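Local coordinates for DNA mismatch repair protein MutS (Thermus aquaticus, PDB 1EWQ) that recognises mismatched base pairs in DNA as part of mismatch repair and has a weak ATPase activity, at residues Phe547-Pro559 and Phe567-Val579. Numbering follows the deposited sequence.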
loop_
_atom_site.group_PDB
_atom_site.type_symbol
_atom_site.label_atom_id
_atom_site.label_comp_id
_atom_site.label_asym_id
_atom_site.label_seq_id
_atom_site.Cartn_x
_atom_site.Cartn_y
_atom_site.Cartn_z
ATOM N N PHE C 547 -12.753 -43.261 2.704
ATOM C CA PHE C 547 -11.352 -43.517 2.391
ATOM C C PHE C 547 -11.102 -44.943 1.920
ATOM O O PHE C 547 -11.636 -45.893 2.485
ATOM C CB PHE C 547 -10.477 -43.207 3.613
ATOM C CG PHE C 547 -10.615 -41.796 4.105
ATOM C CD1 PHE C 547 -11.326 -41.515 5.262
ATOM C CD2 PHE C 547 -10.065 -40.744 3.381
ATOM C CE1 PHE C 547 -11.489 -40.199 5.692
ATOM C CE2 PHE C 547 -10.219 -39.425 3.796
ATOM C CZ PHE C 547 -10.930 -39.148 4.949
ATOM N N GLY C 548 -10.284 -45.069 0.878
ATOM C CA GLY C 548 -9.938 -46.360 0.305
ATOM C C GLY C 548 -8.690 -46.160 -0.543
ATOM O O GLY C 548 -7.977 -45.175 -0.347
ATOM N N ASP C 549 -8.393 -47.059 -1.475
ATOM C CA ASP C 549 -7.204 -46.847 -2.299
ATOM C C ASP C 549 -7.562 -46.281 -3.664
ATOM O O ASP C 549 -6.696 -45.897 -4.446
ATOM C CB ASP C 549 -6.402 -48.139 -2.462
ATOM C CG ASP C 549 -5.289 -48.001 -3.491
ATOM O OD1 ASP C 549 -5.593 -48.114 -4.704
ATOM O OD2 ASP C 549 -4.120 -47.760 -3.093
ATOM N N ARG C 550 -8.851 -46.212 -3.942
ATOM C CA ARG C 550 -9.307 -45.675 -5.207
ATOM C C ARG C 550 -9.831 -44.268 -5.012
ATOM O O ARG C 550 -10.439 -43.958 -3.984
ATOM C CB ARG C 550 -10.429 -46.547 -5.778
ATOM C CG ARG C 550 -9.937 -47.719 -6.575
ATOM C CD ARG C 550 -10.968 -48.839 -6.649
ATOM N NE ARG C 550 -10.532 -49.891 -7.567
ATOM C CZ ARG C 550 -9.303 -50.410 -7.600
ATOM N NH1 ARG C 550 -8.363 -49.980 -6.760
ATOM N NH2 ARG C 550 -9.011 -51.358 -8.489
ATOM N N LEU C 551 -9.573 -43.407 -5.985
ATOM C CA LEU C 551 -10.105 -42.066 -5.917
ATOM C C LEU C 551 -11.320 -42.145 -6.826
ATOM O O LEU C 551 -11.203 -42.468 -8.007
ATOM C CB LEU C 551 -9.101 -41.036 -6.444
ATOM C CG LEU C 551 -9.587 -39.579 -6.457
ATOM C CD1 LEU C 551 -8.393 -38.633 -6.355
ATOM C CD2 LEU C 551 -10.393 -39.310 -7.720
ATOM N N GLN C 552 -12.492 -41.904 -6.256
ATOM C CA GLN C 552 -13.724 -41.928 -7.030
ATOM C C GLN C 552 -14.585 -40.772 -6.590
ATOM O O GLN C 552 -15.213 -40.802 -5.528
ATOM C CB GLN C 552 -14.467 -43.253 -6.847
ATOM C CG GLN C 552 -13.691 -44.436 -7.390
ATOM C CD GLN C 552 -14.476 -45.738 -7.365
ATOM O OE1 GLN C 552 -15.494 -45.883 -8.054
ATOM N NE2 GLN C 552 -14.005 -46.695 -6.573
ATOM N N ILE C 553 -14.595 -39.738 -7.419
ATOM C CA ILE C 553 -15.352 -38.536 -7.129
ATOM C C ILE C 553 -16.474 -38.344 -8.138
ATOM O O ILE C 553 -16.233 -38.304 -9.346
ATOM C CB ILE C 553 -14.434 -37.286 -7.170
ATOM C CG1 ILE C 553 -13.264 -37.458 -6.195
ATOM C CG2 ILE C 553 -15.236 -36.043 -6.827
ATOM C CD1 ILE C 553 -12.288 -36.281 -6.184
ATOM N N ARG C 554 -17.698 -38.232 -7.641
ATOM C CA ARG C 554 -18.841 -38.003 -8.507
ATOM C C ARG C 554 -19.306 -36.565 -8.318
ATOM O O ARG C 554 -19.572 -36.135 -7.198
ATOM C CB ARG C 554 -19.995 -38.962 -8.175
ATOM C CG ARG C 554 -21.155 -38.892 -9.191
ATOM C CD ARG C 554 -22.262 -39.932 -8.931
ATOM N NE ARG C 554 -23.134 -39.578 -7.807
ATOM C CZ ARG C 554 -23.245 -40.298 -6.695
ATOM N NH1 ARG C 554 -22.537 -41.412 -6.559
ATOM N NH2 ARG C 554 -24.063 -39.912 -5.721
ATOM N N ALA C 555 -19.385 -35.825 -9.419
ATOM C CA ALA C 555 -19.837 -34.442 -9.391
ATOM C C ALA C 555 -19.074 -33.545 -8.425
ATOM O O ALA C 555 -19.681 -32.845 -7.612
ATOM C CB ALA C 555 -21.343 -34.390 -9.072
ATOM N N GLY C 556 -17.746 -33.556 -8.526
ATOM C CA GLY C 556 -16.942 -32.711 -7.666
ATOM C C GLY C 556 -16.876 -31.299 -8.222
ATOM O O GLY C 556 -17.081 -31.087 -9.418
ATOM N N ARG C 557 -16.597 -30.329 -7.356
ATOM C CA ARG C 557 -16.506 -28.941 -7.774
ATOM C C ARG C 557 -15.431 -28.213 -6.970
ATOM O O ARG C 557 -15.115 -28.601 -5.841
ATOM C CB ARG C 557 -17.834 -28.223 -7.551
ATOM C CG ARG C 557 -19.040 -29.123 -7.390
ATOM C CD ARG C 557 -19.955 -28.511 -6.370
ATOM N NE ARG C 557 -20.493 -29.498 -5.459
ATOM C CZ ARG C 557 -20.928 -29.224 -4.237
ATOM N NH1 ARG C 557 -20.882 -27.989 -3.766
ATOM N NH2 ARG C 557 -21.432 -30.190 -3.498
ATOM N N HIS C 558 -14.876 -27.156 -7.558
ATOM C CA HIS C 558 -13.860 -26.363 -6.885
ATOM C C HIS C 558 -14.621 -25.594 -5.802
ATOM O O HIS C 558 -15.468 -24.757 -6.107
ATOM C CB HIS C 558 -13.199 -25.397 -7.871
ATOM C CG HIS C 558 -11.987 -24.709 -7.319
ATOM N ND1 HIS C 558 -12.035 -23.898 -6.204
ATOM C CD2 HIS C 558 -10.696 -24.704 -7.733
ATOM C CE1 HIS C 558 -10.827 -23.418 -5.959
ATOM N NE2 HIS C 558 -9.998 -23.891 -6.871
ATOM N N PRO C 559 -14.329 -25.872 -4.521
ATOM C CA PRO C 559 -14.996 -25.217 -3.390
ATOM C C PRO C 559 -14.917 -23.692 -3.353
ATOM O O PRO C 559 -15.746 -23.045 -2.718
ATOM C CB PRO C 559 -14.333 -25.864 -2.176
ATOM C CG PRO C 559 -12.937 -26.174 -2.683
ATOM C CD PRO C 559 -13.231 -26.741 -4.054
ATOM N N PHE C 567 -20.857 -23.306 -11.293
ATOM C CA PHE C 567 -19.836 -24.294 -11.558
ATOM C C PHE C 567 -20.414 -25.554 -12.172
ATOM O O PHE C 567 -21.522 -25.974 -11.827
ATOM C CB PHE C 567 -19.115 -24.651 -10.259
ATOM C CG PHE C 567 -17.797 -25.324 -10.470
ATOM C CD1 PHE C 567 -16.644 -24.574 -10.645
ATOM C CD2 PHE C 567 -17.711 -26.709 -10.523
ATOM C CE1 PHE C 567 -15.426 -25.188 -10.871
ATOM C CE2 PHE C 567 -16.499 -27.334 -10.748
ATOM C CZ PHE C 567 -15.351 -26.570 -10.923
ATOM N N VAL C 568 -19.659 -26.146 -13.090
ATOM C CA VAL C 568 -20.068 -27.385 -13.728
ATOM C C VAL C 568 -19.334 -28.526 -13.024
ATOM O O VAL C 568 -18.119 -28.652 -13.135
ATOM C CB VAL C 568 -19.703 -27.402 -15.224
ATOM C CG1 VAL C 568 -20.044 -28.756 -15.818
ATOM C CG2 VAL C 568 -20.460 -26.299 -15.956
ATOM N N PRO C 569 -20.069 -29.366 -12.279
ATOM C CA PRO C 569 -19.444 -30.484 -11.567
ATOM C C PRO C 569 -18.794 -31.485 -12.529
ATOM O O PRO C 569 -19.142 -31.539 -13.704
ATOM C CB PRO C 569 -20.614 -31.097 -10.790
ATOM C CG PRO C 569 -21.554 -29.926 -10.588
ATOM C CD PRO C 569 -21.504 -29.279 -11.961
ATOM N N ASN C 570 -17.844 -32.267 -12.027
ATOM C CA ASN C 570 -17.162 -33.260 -12.848
ATOM C C ASN C 570 -16.764 -34.474 -12.052
ATOM O O ASN C 570 -16.547 -34.400 -10.847
ATOM C CB ASN C 570 -15.922 -32.663 -13.509
ATOM C CG ASN C 570 -16.222 -32.067 -14.858
ATOM O OD1 ASN C 570 -16.648 -32.769 -15.774
ATOM N ND2 ASN C 570 -16.002 -30.768 -14.992
ATOM N N ASP C 571 -16.672 -35.600 -12.743
ATOM C CA ASP C 571 -16.294 -36.847 -12.104
ATOM C C ASP C 571 -14.813 -37.091 -12.317
ATOM O O ASP C 571 -14.155 -36.400 -13.098
ATOM C CB ASP C 571 -17.060 -38.036 -12.704
ATOM C CG ASP C 571 -18.567 -37.856 -12.659
ATOM O OD1 ASP C 571 -19.056 -37.088 -11.809
ATOM O OD2 ASP C 571 -19.261 -38.509 -13.471
ATOM N N LEU C 572 -14.311 -38.094 -11.613
ATOM C CA LEU C 572 -12.928 -38.494 -11.720
ATOM C C LEU C 572 -12.712 -39.807 -11.002
ATOM O O LEU C 572 -13.160 -39.985 -9.868
ATOM C CB LEU C 572 -11.988 -37.437 -11.121
ATOM C CG LEU C 572 -10.511 -37.847 -11.176
ATOM C CD1 LEU C 572 -10.097 -38.044 -12.619
ATOM C CD2 LEU C 572 -9.648 -36.797 -10.498
ATOM N N GLU C 573 -12.052 -40.729 -11.691
ATOM C CA GLU C 573 -11.684 -42.025 -11.140
ATOM C C GLU C 573 -10.193 -42.141 -11.386
ATOM O O GLU C 573 -9.729 -41.888 -12.499
ATOM C CB GLU C 573 -12.404 -43.169 -11.840
ATOM C CG GLU C 573 -13.809 -43.386 -11.364
ATOM C CD GLU C 573 -14.239 -44.825 -11.533
ATOM O OE1 GLU C 573 -13.603 -45.709 -10.919
ATOM O OE2 GLU C 573 -15.209 -45.075 -12.275
HETATM N N MSE C 574 -9.455 -42.514 -10.345
HETATM C CA MSE C 574 -8.000 -42.630 -10.405
HETATM C C MSE C 574 -7.476 -43.657 -9.419
HETATM O O MSE C 574 -7.918 -43.713 -8.267
HETATM C CB MSE C 574 -7.342 -41.304 -10.038
HETATM C CG MSE C 574 -7.222 -40.297 -11.135
HETATM SE SE MSE C 574 -5.823 -39.094 -10.603
HETATM C CE MSE C 574 -4.321 -40.149 -11.115
ATOM N N ALA C 575 -6.492 -44.434 -9.849
ATOM C CA ALA C 575 -5.910 -45.449 -8.981
ATOM C C ALA C 575 -4.441 -45.604 -9.330
ATOM O O ALA C 575 -4.075 -46.497 -10.090
ATOM C CB ALA C 575 -6.640 -46.774 -9.169
ATOM N N HIS C 576 -3.606 -44.730 -8.775
ATOM C CA HIS C 576 -2.172 -44.771 -9.049
ATOM C C HIS C 576 -1.995 -44.744 -10.558
ATOM O O HIS C 576 -1.179 -45.473 -11.103
ATOM C CB HIS C 576 -1.551 -46.056 -8.484
ATOM C CG HIS C 576 -1.670 -46.185 -6.996
ATOM N ND1 HIS C 576 -0.825 -45.535 -6.120
ATOM C CD2 HIS C 576 -2.546 -46.877 -6.230
ATOM C CE1 HIS C 576 -1.178 -45.822 -4.880
ATOM N NE2 HIS C 576 -2.220 -46.633 -4.919
ATOM N N GLU C 577 -2.775 -43.900 -11.223
ATOM C CA GLU C 577 -2.735 -43.774 -12.676
ATOM C C GLU C 577 -2.163 -42.448 -13.190
ATOM O O GLU C 577 -2.147 -41.443 -12.474
ATOM C CB GLU C 577 -4.153 -43.953 -13.238
ATOM C CG GLU C 577 -4.710 -45.364 -13.080
ATOM C CD GLU C 577 -6.210 -45.451 -13.335
ATOM O OE1 GLU C 577 -6.986 -44.855 -12.555
ATOM O OE2 GLU C 577 -6.608 -46.123 -14.314
ATOM N N LEU C 578 -1.679 -42.469 -14.429
ATOM C CA LEU C 578 -1.150 -41.283 -15.096
ATOM C C LEU C 578 -2.334 -40.813 -15.938
ATOM O O LEU C 578 -2.642 -41.410 -16.970
ATOM C CB LEU C 578 0.006 -41.663 -16.017
ATOM C CG LEU C 578 0.886 -40.578 -16.642
ATOM C CD1 LEU C 578 1.223 -41.012 -18.051
ATOM C CD2 LEU C 578 0.204 -39.234 -16.664
ATOM N N VAL C 579 -3.003 -39.757 -15.490
ATOM C CA VAL C 579 -4.177 -39.243 -16.187
ATOM C C VAL C 579 -3.868 -38.016 -17.027
ATOM O O VAL C 579 -3.622 -36.940 -16.495
ATOM C CB VAL C 579 -5.292 -38.877 -15.173
ATOM C CG1 VAL C 579 -6.472 -38.258 -15.890
ATOM C CG2 VAL C 579 -5.725 -40.113 -14.408
#
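Leu551 to Gly556 pair with Asn570 to Met574 as an antiparallel beta ladder with a bulge, at the edge of a small sheet in the P-loop ATPase domain of MutS. Leu551 with Met574 and Ile553 with Leu572 are hydrogen-bonded pairs; the straightest bond runs from Ile553 N to Leu572 O (2.8 Å, 176°). Next the register slips by one: Gly556, not Ala555, pairs with Asn570. At the bulge a side chain joins the ladder: Ala555 N donates to Asp571 OD1 at 2.7 Å, meeting it nearly along the C-O axis. Gly556 has Ile553 CG2 close to where a CB would sit.

On the face that carries Leu551, Ile553, Leu572 and Met574, CD2 of Leu551 packs on CG of Leu572 at 3.8 Å. With its CG anti to the backbone N (chi1 -162°), Phe567 lays its ring against the chain beyond the bulge: His558 N sits over one face, 3.4 Å from CZ and offset toward the rim, while Arg557 CB closes to 3.3 Å from CD2. A serine here would probably leave His558 CB and Arg557 CB without their aromatic cover and open a gap beside helix 589-603.

At the other end, His576 NE2 gives a hydrogen bond to Asp549 OD2 (2.9 Å), in the plane of the imidazole and on the syn side of the carboxylate; ND1 of the same ring is hydrogen-bonded to Arg688 O, so both ring nitrogens are engaged.

Strand 613-616 flanks 551-556 on the side away from 570-574, and Arg554 reaches Glu612 and Glu613 in salt bridges. Helix 589-603, which follows the predicted ATP-binding loop, packs on Phe567, His558 and Asn570, whose amide also bonds to the backbone of strand 723-730; Met574 leans on strand 690-694.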